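Local atomic coordinates of vascular protein tyrosine phosphatase 1 (Rattus norvegicus, PDB entry 3I36), a protein that probably removes phosphate from phosphotyrosine in proteins, through the receptor-type tyrosine phosphatase catalytic domain that this chain comprises. Residues 228-231 / 232-236; 220-223 / 224-227; 129-132 / 133-137; 256-259 / 260-264. All blocks are in the same frame, centred on the assembly; numbering follows the deposited sequence. Where two conformers were deposited one is given.

Interaction 1: 228-231 / 232-236; sequences RDYM and KQIPP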
loop_
_atom_site.group_PDB
_atom_site.type_symbol
_atom_site.label_atom_id
_atom_site.label_comp_id
_atom_site.label_asym_id
_atom_site.label_seq_id
_atom_site.Cartn_x
_atom_site.Cartn_y
_atom_site.Cartn_z
ATOM N N ARG A 228 0.980 1.368 -12.630
ATOM C CA ARG A 228 1.952 2.338 -13.113
ATOM C C ARG A 228 1.557 2.914 -14.469
ATOM O O ARG A 228 1.740 4.108 -14.739
ATOM C CB ARG A 228 3.338 1.692 -13.161
ATOM C CG ARG A 228 4.032 1.726 -11.795
ATOM C CD ARG A 228 4.119 3.167 -11.377
ATOM N NE ARG A 228 4.516 3.365 -9.990
ATOM C CZ ARG A 228 4.406 4.531 -9.367
ATOM N NH1 ARG A 228 3.906 5.568 -10.023
ATOM N NH2 ARG A 228 4.780 4.664 -8.099
ATOM N N ASP A 229 1.012 2.062 -15.325
ATOM C CA ASP A 229 0.566 2.519 -16.626
ATOM C C ASP A 229 -0.453 3.636 -16.453
ATOM O O ASP A 229 -0.387 4.685 -17.106
ATOM C CB ASP A 229 -0.047 1.366 -17.405
ATOM C CG ASP A 229 -0.343 1.743 -18.839
ATOM O OD1 ASP A 229 0.620 1.926 -19.611
ATOM O OD2 ASP A 229 -1.534 1.866 -19.179
ATOM N N TYR A 230 -1.400 3.409 -15.554
ATOM C CA TYR A 230 -2.403 4.414 -15.254
ATOM C C TYR A 230 -1.788 5.655 -14.612
ATOM O O TYR A 230 -2.128 6.773 -14.979
ATOM C CB TYR A 230 -3.473 3.829 -14.339
ATOM C CG TYR A 230 -4.504 4.820 -13.871
ATOM C CD1 TYR A 230 -5.534 5.232 -14.708
ATOM C CD2 TYR A 230 -4.481 5.306 -12.567
ATOM C CE1 TYR A 230 -6.494 6.130 -14.268
ATOM C CE2 TYR A 230 -5.435 6.197 -12.118
ATOM C CZ TYR A 230 -6.436 6.605 -12.968
ATOM O OH TYR A 230 -7.382 7.497 -12.507
ATOM N N MET A 231 -0.889 5.452 -13.652
ATOM C CA MET A 231 -0.265 6.574 -12.950
ATOM C C MET A 231 0.436 7.538 -13.891
ATOM O O MET A 231 0.641 8.695 -13.548
ATOM C CB MET A 231 0.705 6.069 -11.884
ATOM C CG MET A 231 -0.007 5.434 -10.710
ATOM S SD MET A 231 -1.249 6.539 -10.008
ATOM C CE MET A 231 -0.236 7.882 -9.409
ATOM N N LYS A 232 0.826 7.060 -15.067
ATOM C CA LYS A 232 1.494 7.933 -16.033
ATOM C C LYS A 232 0.545 9.029 -16.516
ATOM O O LYS A 232 0.972 10.058 -17.039
ATOM C CB LYS A 232 2.005 7.117 -17.212
ATOM C CG LYS A 232 3.201 6.235 -16.880
ATOM C CD LYS A 232 3.583 5.426 -18.108
ATOM C CE LYS A 232 4.783 4.533 -17.846
ATOM N NZ LYS A 232 5.014 3.673 -19.040
ATOM N N GLN A 233 -0.744 8.804 -16.307
ATOM C CA GLN A 233 -1.781 9.696 -16.811
ATOM C C GLN A 233 -2.231 10.689 -15.754
ATOM O O GLN A 233 -3.061 11.543 -16.014
ATOM C CB GLN A 233 -2.986 8.863 -17.231
ATOM C CG GLN A 233 -2.620 7.794 -18.242
ATOM C CD GLN A 233 -3.802 6.929 -18.615
ATOM O OE1 GLN A 233 -4.940 7.241 -18.276
ATOM N NE2 GLN A 233 -3.538 5.828 -19.303
ATOM N N ILE A 234 -1.656 10.563 -14.564
ATOM C CA ILE A 234 -2.163 11.213 -13.377
ATOM C C ILE A 234 -1.358 12.477 -13.082
ATOM O O ILE A 234 -0.172 12.537 -13.388
ATOM C CB ILE A 234 -2.108 10.206 -12.212
ATOM C CG1 ILE A 234 -3.031 9.021 -12.519
ATOM C CG2 ILE A 234 -2.463 10.845 -10.892
ATOM C CD1 ILE A 234 -4.420 9.422 -12.961
ATOM N N PRO A 235 -2.002 13.501 -12.497
ATOM C CA PRO A 235 -1.242 14.725 -12.222
ATOM C C PRO A 235 -0.159 14.468 -11.188
ATOM O O PRO A 235 -0.150 13.402 -10.551
ATOM C CB PRO A 235 -2.286 15.661 -11.610
ATOM C CG PRO A 235 -3.602 15.066 -11.901
ATOM C CD PRO A 235 -3.397 13.598 -12.033
ATOM N N PRO A 236 0.725 15.455 -10.993
ATOM C CA PRO A 236 1.805 15.357 -10.006
ATOM C C PRO A 236 1.270 15.380 -8.588
ATOM O O PRO A 236 0.147 15.824 -8.342
ATOM C CB PRO A 236 2.632 16.632 -10.247
ATOM C CG PRO A 236 2.197 17.145 -11.600
ATOM C CD PRO A 236 0.766 16.725 -11.738
HETATM O O HOH W 1 3.205 1.749 -18.838
#

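Interaction 2: 220-223 / 224-227; sequences LINF and RYLV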
loop_
_atom_site.group_PDB
_atom_site.type_symbol
_atom_site.label_atom_id
_atom_site.label_comp_id
_atom_site.label_asym_id
_atom_site.label_seq_id
_atom_site.Cartn_x
_atom_site.Cartn_y
_atom_site.Cartn_z
ATOM N N LEU A 220 1.367 -10.249 -9.624
ATOM C CA LEU A 220 1.432 -9.042 -8.831
ATOM C C LEU A 220 2.287 -8.001 -9.542
ATOM O O LEU A 220 1.993 -6.805 -9.499
ATOM C CB LEU A 220 1.981 -9.331 -7.443
ATOM C CG LEU A 220 1.921 -8.169 -6.455
ATOM C CD1 LEU A 220 0.478 -7.741 -6.214
ATOM C CD2 LEU A 220 2.564 -8.590 -5.162
ATOM N N ILE A 221 3.353 -8.455 -10.194
ATOM C CA ILE A 221 4.219 -7.534 -10.921
ATOM C C ILE A 221 3.484 -6.927 -12.116
ATOM O O ILE A 221 3.569 -5.726 -12.354
ATOM C CB ILE A 221 5.522 -8.213 -11.363
ATOM C CG1 ILE A 221 6.419 -8.467 -10.148
ATOM C CG2 ILE A 221 6.238 -7.364 -12.409
ATOM C CD1 ILE A 221 7.501 -9.518 -10.381
ATOM N N ASN A 222 2.752 -7.752 -12.863
ATOM C CA ASN A 222 1.939 -7.253 -13.963
ATOM C C ASN A 222 0.865 -6.289 -13.473
ATOM O O ASN A 222 0.556 -5.299 -14.130
ATOM C CB ASN A 222 1.306 -8.417 -14.723
ATOM C CG ASN A 222 2.334 -9.272 -15.434
ATOM O OD1 ASN A 222 3.440 -8.816 -15.734
ATOM N ND2 ASN A 222 1.973 -10.521 -15.712
ATOM N N PHE A 223 0.298 -6.596 -12.313
ATOM C CA PHE A 223 -0.701 -5.741 -11.690
ATOM C C PHE A 223 -0.051 -4.404 -11.348
ATOM O O PHE A 223 -0.615 -3.345 -11.632
ATOM C CB PHE A 223 -1.217 -6.442 -10.441
ATOM C CG PHE A 223 -2.127 -5.627 -9.597
ATOM C CD1 PHE A 223 -3.473 -5.533 -9.899
ATOM C CD2 PHE A 223 -1.657 -5.011 -8.449
ATOM C CE1 PHE A 223 -4.326 -4.823 -9.078
ATOM C CE2 PHE A 223 -2.511 -4.290 -7.632
ATOM C CZ PHE A 223 -3.852 -4.202 -7.952
ATOM N N ARG A 224 1.135 -4.445 -10.746
ATOM C CA ARG A 224 1.880 -3.210 -10.506
ATOM C C ARG A 224 2.085 -2.428 -11.798
ATOM O O ARG A 224 1.913 -1.203 -11.832
ATOM C CB ARG A 224 3.248 -3.441 -9.839
ATOM C CG ARG A 224 3.738 -2.112 -9.245
ATOM C CD ARG A 224 5.159 -1.616 -9.582
ATOM N NE ARG A 224 5.512 -1.629 -10.983
ATOM C CZ ARG A 224 6.404 -0.828 -11.576
ATOM N NH1 ARG A 224 7.033 0.148 -10.937
ATOM N NH2 ARG A 224 6.655 -1.002 -12.860
ATOM N N TYR A 225 2.494 -3.113 -12.860
ATOM C CA TYR A 225 2.659 -2.433 -14.139
ATOM C C TYR A 225 1.366 -1.758 -14.585
ATOM O O TYR A 225 1.398 -0.657 -15.120
ATOM C CB TYR A 225 3.201 -3.370 -15.224
ATOM C CG TYR A 225 4.694 -3.590 -15.114
ATOM C CD1 TYR A 225 5.590 -2.558 -15.376
ATOM C CD2 TYR A 225 5.207 -4.821 -14.734
ATOM C CE1 TYR A 225 6.951 -2.752 -15.267
ATOM C CE2 TYR A 225 6.571 -5.025 -14.632
ATOM C CZ TYR A 225 7.433 -3.991 -14.894
ATOM O OH TYR A 225 8.782 -4.194 -14.781
ATOM N N LEU A 226 0.229 -2.405 -14.355
ATOM C CA LEU A 226 -1.050 -1.795 -14.723
ATOM C C LEU A 226 -1.272 -0.500 -13.950
ATOM O O LEU A 226 -1.657 0.528 -14.516
ATOM C CB LEU A 226 -2.204 -2.763 -14.465
ATOM C CG LEU A 226 -2.285 -3.975 -15.392
ATOM C CD1 LEU A 226 -3.538 -4.782 -15.105
ATOM C CD2 LEU A 226 -2.242 -3.538 -16.862
ATOM N N VAL A 227 -1.017 -0.556 -12.648
ATOM C CA VAL A 227 -1.155 0.623 -11.812
ATOM C C VAL A 227 -0.264 1.722 -12.353
ATOM O O VAL A 227 -0.683 2.869 -12.513
ATOM C CB VAL A 227 -0.768 0.320 -10.354
ATOM C CG1 VAL A 227 -0.815 1.585 -9.496
ATOM C CG2 VAL A 227 -1.672 -0.751 -9.784
#

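Interaction 3: 129-132 / 133-137; sequences WRMV and WEKNV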
loop_
_atom_site.group_PDB
_atom_site.type_symbol
_atom_site.label_atom_id
_atom_site.label_comp_id
_atom_site.label_asym_id
_atom_site.label_seq_id
_atom_site.Cartn_x
_atom_site.Cartn_y
_atom_site.Cartn_z
ATOM N N TRP A 129 -12.676 8.445 2.235
ATOM C CA TRP A 129 -12.910 9.232 1.033
ATOM C C TRP A 129 -12.442 10.670 1.180
ATOM O O TRP A 129 -12.034 11.303 0.207
ATOM C CB TRP A 129 -14.367 9.151 0.603
ATOM C CG TRP A 129 -14.648 7.823 0.016
ATOM C CD1 TRP A 129 -15.311 6.789 0.603
ATOM C CD2 TRP A 129 -14.199 7.354 -1.256
ATOM N NE1 TRP A 129 -15.337 5.704 -0.247
ATOM C CE2 TRP A 129 -14.661 6.025 -1.395
ATOM C CE3 TRP A 129 -13.464 7.929 -2.300
ATOM C CZ2 TRP A 129 -14.409 5.265 -2.536
ATOM C CZ3 TRP A 129 -13.207 7.170 -3.433
ATOM C CH2 TRP A 129 -13.683 5.855 -3.543
ATOM N N ARG A 130 -12.471 11.179 2.399
ATOM C CA ARG A 130 -11.987 12.527 2.636
ATOM C C ARG A 130 -10.484 12.550 2.375
ATOM O O ARG A 130 -9.957 13.494 1.803
ATOM C CB ARG A 130 -12.318 12.993 4.053
ATOM C CG ARG A 130 -12.115 14.487 4.253
ATOM C CD ARG A 130 -12.925 15.012 5.434
ATOM N NE ARG A 130 -12.749 14.190 6.617
ATOM C CZ ARG A 130 -11.992 14.524 7.654
ATOM N NH1 ARG A 130 -11.889 13.703 8.685
ATOM N NH2 ARG A 130 -11.337 15.671 7.651
ATOM N N MET A 131 -9.802 11.477 2.754
ATOM C CA MET A 131 -8.372 11.383 2.500
ATOM C C MET A 131 -8.148 11.281 1.002
ATOM O O MET A 131 -7.285 11.948 0.435
ATOM C CB MET A 131 -7.800 10.146 3.151
ATOM C CG MET A 131 -6.344 9.950 2.794
ATOM S SD MET A 131 -5.556 8.703 3.811
ATOM C CE MET A 131 -6.304 7.200 3.210
ATOM N N VAL A 132 -8.923 10.414 0.368
ATOM C CA VAL A 132 -8.832 10.253 -1.069
ATOM C C VAL A 132 -8.974 11.609 -1.720
ATOM O O VAL A 132 -8.192 11.968 -2.592
ATOM C CB VAL A 132 -9.930 9.319 -1.608
ATOM C CG1 VAL A 132 -10.111 9.526 -3.127
ATOM C CG2 VAL A 132 -9.566 7.876 -1.310
ATOM N N TRP A 133 -9.971 12.370 -1.287
ATOM C CA TRP A 133 -10.221 13.666 -1.904
ATOM C C TRP A 133 -9.128 14.668 -1.571
ATOM O O TRP A 133 -8.502 15.262 -2.453
ATOM C CB TRP A 133 -11.554 14.262 -1.473
ATOM C CG TRP A 133 -11.704 15.565 -2.148
ATOM C CD1 TRP A 133 -11.492 16.806 -1.617
ATOM C CD2 TRP A 133 -11.975 15.760 -3.537
ATOM N NE1 TRP A 133 -11.668 17.769 -2.590
ATOM C CE2 TRP A 133 -11.957 17.147 -3.778
ATOM C CE3 TRP A 133 -12.252 14.888 -4.597
ATOM C CZ2 TRP A 133 -12.216 17.687 -5.036
ATOM C CZ3 TRP A 133 -12.505 15.426 -5.854
ATOM C CH2 TRP A 133 -12.484 16.815 -6.060
ATOM N N GLU A 134 -8.894 14.859 -0.283
ATOM C CA GLU A 134 -7.995 15.915 0.149
ATOM C C GLU A 134 -6.564 15.665 -0.259
ATOM O O GLU A 134 -5.791 16.598 -0.416
ATOM C CB GLU A 134 -8.074 16.090 1.659
ATOM C CG GLU A 134 -9.435 16.597 2.092
ATOM C CD GLU A 134 -9.539 16.746 3.584
ATOM O OE1 GLU A 134 -8.532 16.500 4.288
ATOM O OE2 GLU A 134 -10.635 17.113 4.041
ATOM N N LYS A 135 -6.204 14.401 -0.401
ATOM C CA LYS A 135 -4.814 14.093 -0.684
ATOM C C LYS A 135 -4.580 13.792 -2.157
ATOM O O LYS A 135 -3.511 13.333 -2.528
ATOM C CB LYS A 135 -4.310 12.961 0.201
ATOM C CG LYS A 135 -4.473 13.250 1.679
ATOM C CD LYS A 135 -3.923 14.639 2.053
ATOM C CE LYS A 135 -4.028 14.872 3.565
ATOM N NZ LYS A 135 -3.761 16.284 3.964
ATOM N N ASN A 136 -5.577 14.073 -2.987
ATOM C CA ASN A 136 -5.358 14.084 -4.423
ATOM C C ASN A 136 -5.118 12.681 -4.956
ATOM O O ASN A 136 -4.331 12.485 -5.876
ATOM C CB ASN A 136 -4.156 14.977 -4.750
ATOM C CG ASN A 136 -4.130 15.405 -6.193
ATOM O OD1 ASN A 136 -5.173 15.665 -6.775
ATOM N ND2 ASN A 136 -2.932 15.475 -6.782
ATOM N N VAL A 137 -5.798 11.703 -4.372
ATOM C CA VAL A 137 -5.635 10.319 -4.784
ATOM C C VAL A 137 -6.433 10.043 -6.047
ATOM O O VAL A 137 -7.627 10.284 -6.081
ATOM C CB VAL A 137 -6.084 9.373 -3.654
ATOM C CG1 VAL A 137 -6.069 7.932 -4.118
ATOM C CG2 VAL A 137 -5.143 9.545 -2.470
#

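Interaction 4: 256-259 / 260-264; sequences AIDR and LIYQI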
loop_
_atom_site.group_PDB
_atom_site.type_symbol
_atom_site.label_atom_id
_atom_site.label_comp_id
_atom_site.label_asym_id
_atom_site.label_seq_id
_atom_site.Cartn_x
_atom_site.Cartn_y
_atom_site.Cartn_z
ATOM N N ALA A 256 6.947 -1.874 -1.920
ATOM C CA ALA A 256 8.358 -2.226 -2.066
ATOM C C ALA A 256 8.628 -2.736 -3.471
ATOM O O ALA A 256 9.632 -2.388 -4.078
ATOM C CB ALA A 256 8.764 -3.276 -1.031
ATOM N N ILE A 257 7.729 -3.558 -4.002
ATOM C CA ILE A 257 7.945 -4.097 -5.337
ATOM C C ILE A 257 8.003 -2.947 -6.337
ATOM O O ILE A 257 8.829 -2.916 -7.250
ATOM C CB ILE A 257 6.773 -4.990 -5.742
ATOM C CG1 ILE A 257 6.837 -6.317 -4.992
ATOM C CG2 ILE A 257 6.766 -5.217 -7.248
ATOM C CD1 ILE A 257 5.564 -7.142 -5.157
ATOM N N ASP A 258 7.117 -1.987 -6.160
ATOM C CA ASP A 258 7.073 -0.865 -7.095
ATOM C C ASP A 258 8.398 -0.123 -7.052
ATOM O O ASP A 258 8.983 0.232 -8.087
ATOM C CB ASP A 258 5.927 0.079 -6.745
ATOM C CG ASP A 258 5.863 1.276 -7.676
ATOM O OD1 ASP A 258 5.631 1.085 -8.886
ATOM O OD2 ASP A 258 6.042 2.408 -7.192
ATOM N N ARG A 259 8.872 0.108 -5.840
ATOM C CA ARG A 259 10.115 0.820 -5.650
ATOM C C ARG A 259 11.305 0.044 -6.193
ATOM O O ARG A 259 12.188 0.622 -6.820
ATOM C CB ARG A 259 10.296 1.144 -4.177
ATOM C CG ARG A 259 9.259 2.149 -3.697
ATOM C CD ARG A 259 9.393 2.411 -2.218
ATOM N NE ARG A 259 10.711 2.934 -1.878
ATOM C CZ ARG A 259 11.023 3.450 -0.693
ATOM N NH1 ARG A 259 10.097 3.536 0.254
ATOM N NH2 ARG A 259 12.256 3.882 -0.457
ATOM N N LEU A 260 11.318 -1.263 -5.949
ATOM C CA LEU A 260 12.391 -2.116 -6.433
ATOM C C LEU A 260 12.452 -2.102 -7.941
ATOM O O LEU A 260 13.530 -2.100 -8.525
ATOM C CB LEU A 260 12.168 -3.545 -5.961
ATOM C CG LEU A 260 12.558 -3.701 -4.502
ATOM C CD1 LEU A 260 11.927 -4.960 -3.956
ATOM C CD2 LEU A 260 14.088 -3.727 -4.400
ATOM N N ILE A 261 11.292 -2.118 -8.587
ATOM C CA ILE A 261 11.295 -2.135 -10.046
ATOM C C ILE A 261 11.919 -0.861 -10.582
ATOM O O ILE A 261 12.749 -0.901 -11.494
ATOM C CB ILE A 261 9.884 -2.334 -10.618
ATOM C CG1 ILE A 261 9.384 -3.754 -10.282
ATOM C CG2 ILE A 261 9.874 -2.062 -12.118
ATOM C CD1 ILE A 261 7.887 -3.967 -10.569
ATOM N N TYR A 262 11.551 0.279 -10.008
ATOM C CA TYR A 262 12.178 1.520 -10.455
ATOM C C TYR A 262 13.684 1.470 -10.260
ATOM O O TYR A 262 14.446 1.872 -11.132
ATOM C CB TYR A 262 11.643 2.700 -9.685
ATOM C CG TYR A 262 10.340 3.232 -10.209
ATOM C CD1 TYR A 262 10.250 3.762 -11.489
ATOM C CD2 TYR A 262 9.207 3.241 -9.409
ATOM C CE1 TYR A 262 9.059 4.269 -11.966
ATOM C CE2 TYR A 262 8.010 3.755 -9.868
ATOM C CZ TYR A 262 7.939 4.268 -11.149
ATOM O OH TYR A 262 6.751 4.789 -11.600
ATOM N N GLN A 263 14.096 0.991 -9.094
ATOM C CA GLN A 263 15.499 0.863 -8.720
ATOM C C GLN A 263 16.237 0.033 -9.766
ATOM O O GLN A 263 17.298 0.396 -10.257
ATOM C CB GLN A 263 15.556 0.124 -7.382
ATOM C CG GLN A 263 16.398 0.749 -6.296
ATOM C CD GLN A 263 16.102 0.134 -4.933
ATOM O OE1 GLN A 263 15.973 -1.087 -4.799
ATOM N NE2 GLN A 263 15.994 0.976 -3.918
ATOM N N ILE A 264 15.661 -1.131 -10.065
ATOM C CA ILE A 264 16.234 -2.037 -11.049
ATOM C C ILE A 264 16.324 -1.337 -12.398
ATOM O O ILE A 264 17.360 -1.347 -13.055
ATOM C CB ILE A 264 15.354 -3.300 -11.210
ATOM C CG1 ILE A 264 15.558 -4.250 -10.030
ATOM C CG2 ILE A 264 15.664 -4.014 -12.532
ATOM C CD1 ILE A 264 14.484 -5.332 -9.954
#

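Interaction 1: 228-231 / 232-236
Tyr230 and Ile234 make the main apolar contact at the end of helix 218-231. The Ile234 methyl CD1 comes obliquely to the phenol ring and lies 3.5 Å from Tyr230 CZ. CG1 of the same isoleucine is close to CE2 of the ring. Met231 meets the isoleucine too, with Met231 SD 4.0 Å from Ile234 CG1 and its terminal CE near CG2. Bends at chi2 (-54°) and chi3 (-64°) fold the Met231 chain back to reach it.

The backbone brings Ile234 here through a type I beta turn from Met231 to Ile234, which carries the chain off the helix. Ile234 N donates to Met231 O at 3.1 Å. One residue earlier, Gln233 N donates to Tyr230 O at 2.8 Å. Lys232 N makes only weak bonds, to Arg228 O and Asp229 O.

At the surface, one water links the side chains of Asp229 and Lys232, whose charged atoms do not touch directly. The water donates to Asp229 OD1 at 2.7 Å and accepts from Lys232 NZ at 2.6 Å.

Further out, Tyr230 OH is hydrogen-bonded to Tyr138 O, and the Tyr230 side chain touches Pro199 and Arg201 of strand 196-205. Met231 packs on Ile240 of strand 240-243. Arg228 turns its NH2 to Asp258 of helix 249-267 in a salt bridge.

Interaction 2: 220-223 / 224-227
This is a contact between successive turns of helix 218-231, largely buried within the phosphatase domain. Residues 220-223 and 224-227 are joined by four consecutive i to i+4 backbone hydrogen bonds. Among them, Arg224 N donates to Leu220 O at 2.8 Å and Val227 N to Phe223 O at 3.0 Å.

Side chains follow the same spacing. Ile221 and Tyr225 lie side by side and point the same way. The Ile221 methyl CG2 is 3.2 Å from Tyr225 CE2. Tyr225 was modelled in two conformers, and the closeness in this one is doubtful. Ile221 O sits oblique to the ring, near CD2. Tyr225 CG stands beside its own backbone N (chi1 -79°), and this sets the ring alongside Ile221.

On another side of the helix, Val227 CG2 lies over one face of the Phe223 ring, offset toward the rim. Val227 CG2 is 4.2 Å from Phe223 CE2. The distance from Val227 CG2 to Phe223 O is 3.4 Å.

Arg224 is buried. Bends at chi2 and chi3 lead its guanidinium to helix 249-267, where it forms a salt bridge through NH1 with Asp258 OD1 and a cation-pi contact with Tyr262.

On that helix Ile261 also touches Arg224 and Tyr225. Leu220 packs there on Ile257. Toward the sheet, Phe223 meets Phe205 edge-to-face, Val227 touches Phe203 of the same strand 196-205, and Leu226 rests on Trp182 and Ile184 of strand 182-191.

Interaction 3: 129-132 / 133-137
Asn136 has a positive phi of 70°, and this unusual backbone turn ends helix 125-134 in a Schellman motif. Its two marks are the bond from Val137 N to Val132 O, 3.0 Å long, and the bond from Asn136 N to Trp133 O at 3.2 Å. The first is an i to i+5 bond. Before the turn, helical bonds continue: Glu134 N reaches Arg130 O at 2.7 Å, and Lys135 N reaches Met131 O.

The closing turn brings Val137 back against Val132, with CB of Val137 4.1 Å from Val132 CG1. Both valines also touch Leu200 of strand 196-205, so the helix end is packed on the sheet. Trp133 turns to the same sheet, where its ring meets that of His198.

Lys135 passes across Met131 at about a right angle, Lys135 CG and Met131 CG 4.0 Å apart. Its ammonium goes on to Lys88 O.

Arg130 and Glu134 run side by side on the helix, with guanidinium and carboxylate planes 80° apart. Their salt bridge is long. Ser90 grips both groups: its OG bonds Glu134 OE2, and its O bonds Arg130 NH2. Chi1 of Arg130 (-167°) puts CG opposite the backbone N, and CG and CD then run beside the carboxylate. Glu134 OE2 is 3.0 Å from Arg130 CG but 4.0 Å from Arg130 NH2.

Interaction 4: 256-259 / 260-264
The Tyr262 ring and the Asp258 carboxylate stand nearly perpendicular, their planes 84° apart. Tyr262 CE2 is the ring atom nearest the acid, 3.6 Å from Asp258 OD2 and 3.7 Å from Asp258 OD1. The carbonyl O of Asp258 lies oblique to the same ring, 3.3 Å from Tyr262 CD2. Elsewhere the Tyr262 ring meets His109 edge-to-face, and it also meets the ring of Tyr108, with planes about 20° apart.

Both residues sit on helix 249-267, which follows the phosphate-binding loop of the tyrosine phosphatase fold. Tyr262 N donates to Asp258 O at 3.2 Å. Two residues earlier, Leu260 N donates to Ala256 O at 2.8 Å. One turn apart, Ile257 and Ile261 lie side by side, with CG2 of Ile257 3.7 Å from CD1 of Ile261. The Leu260 side chain curls back over Ala256 O, with Leu260 CG 3.2 Å from Ala256 O.

A chi1 of 179° in Asp258 swings the carboxylate toward helix 218-231. There both of its oxygens are held by arginines, Arg224 and Arg228. Two arginines on one buried carboxylate would probably favour its ionised form.

Along the chain the order is interaction 3, interaction 2, interaction 1, interaction 4. Interactions 2 and 1 follow each other on helix 218-231, their centres 13 Å apart, the latter at the helix end. Interaction 4 belongs to the neighbouring helix 249-267. Centre to centre, it is 12 Å from interaction 2 and 16 Å from interaction 1. Salt bridges from Arg224 and Arg228 to Asp258 tie these two helices together. Interaction 3 ends helix 125-134, its centre 23 Å from that of interaction 2. It touches interaction 1 where Pro236 packs against Asn136. Strand 196-205 of the mixed sheet packs against interactions 1, 2 and 3. Helices and sheet thus form one body of the catalytic domain.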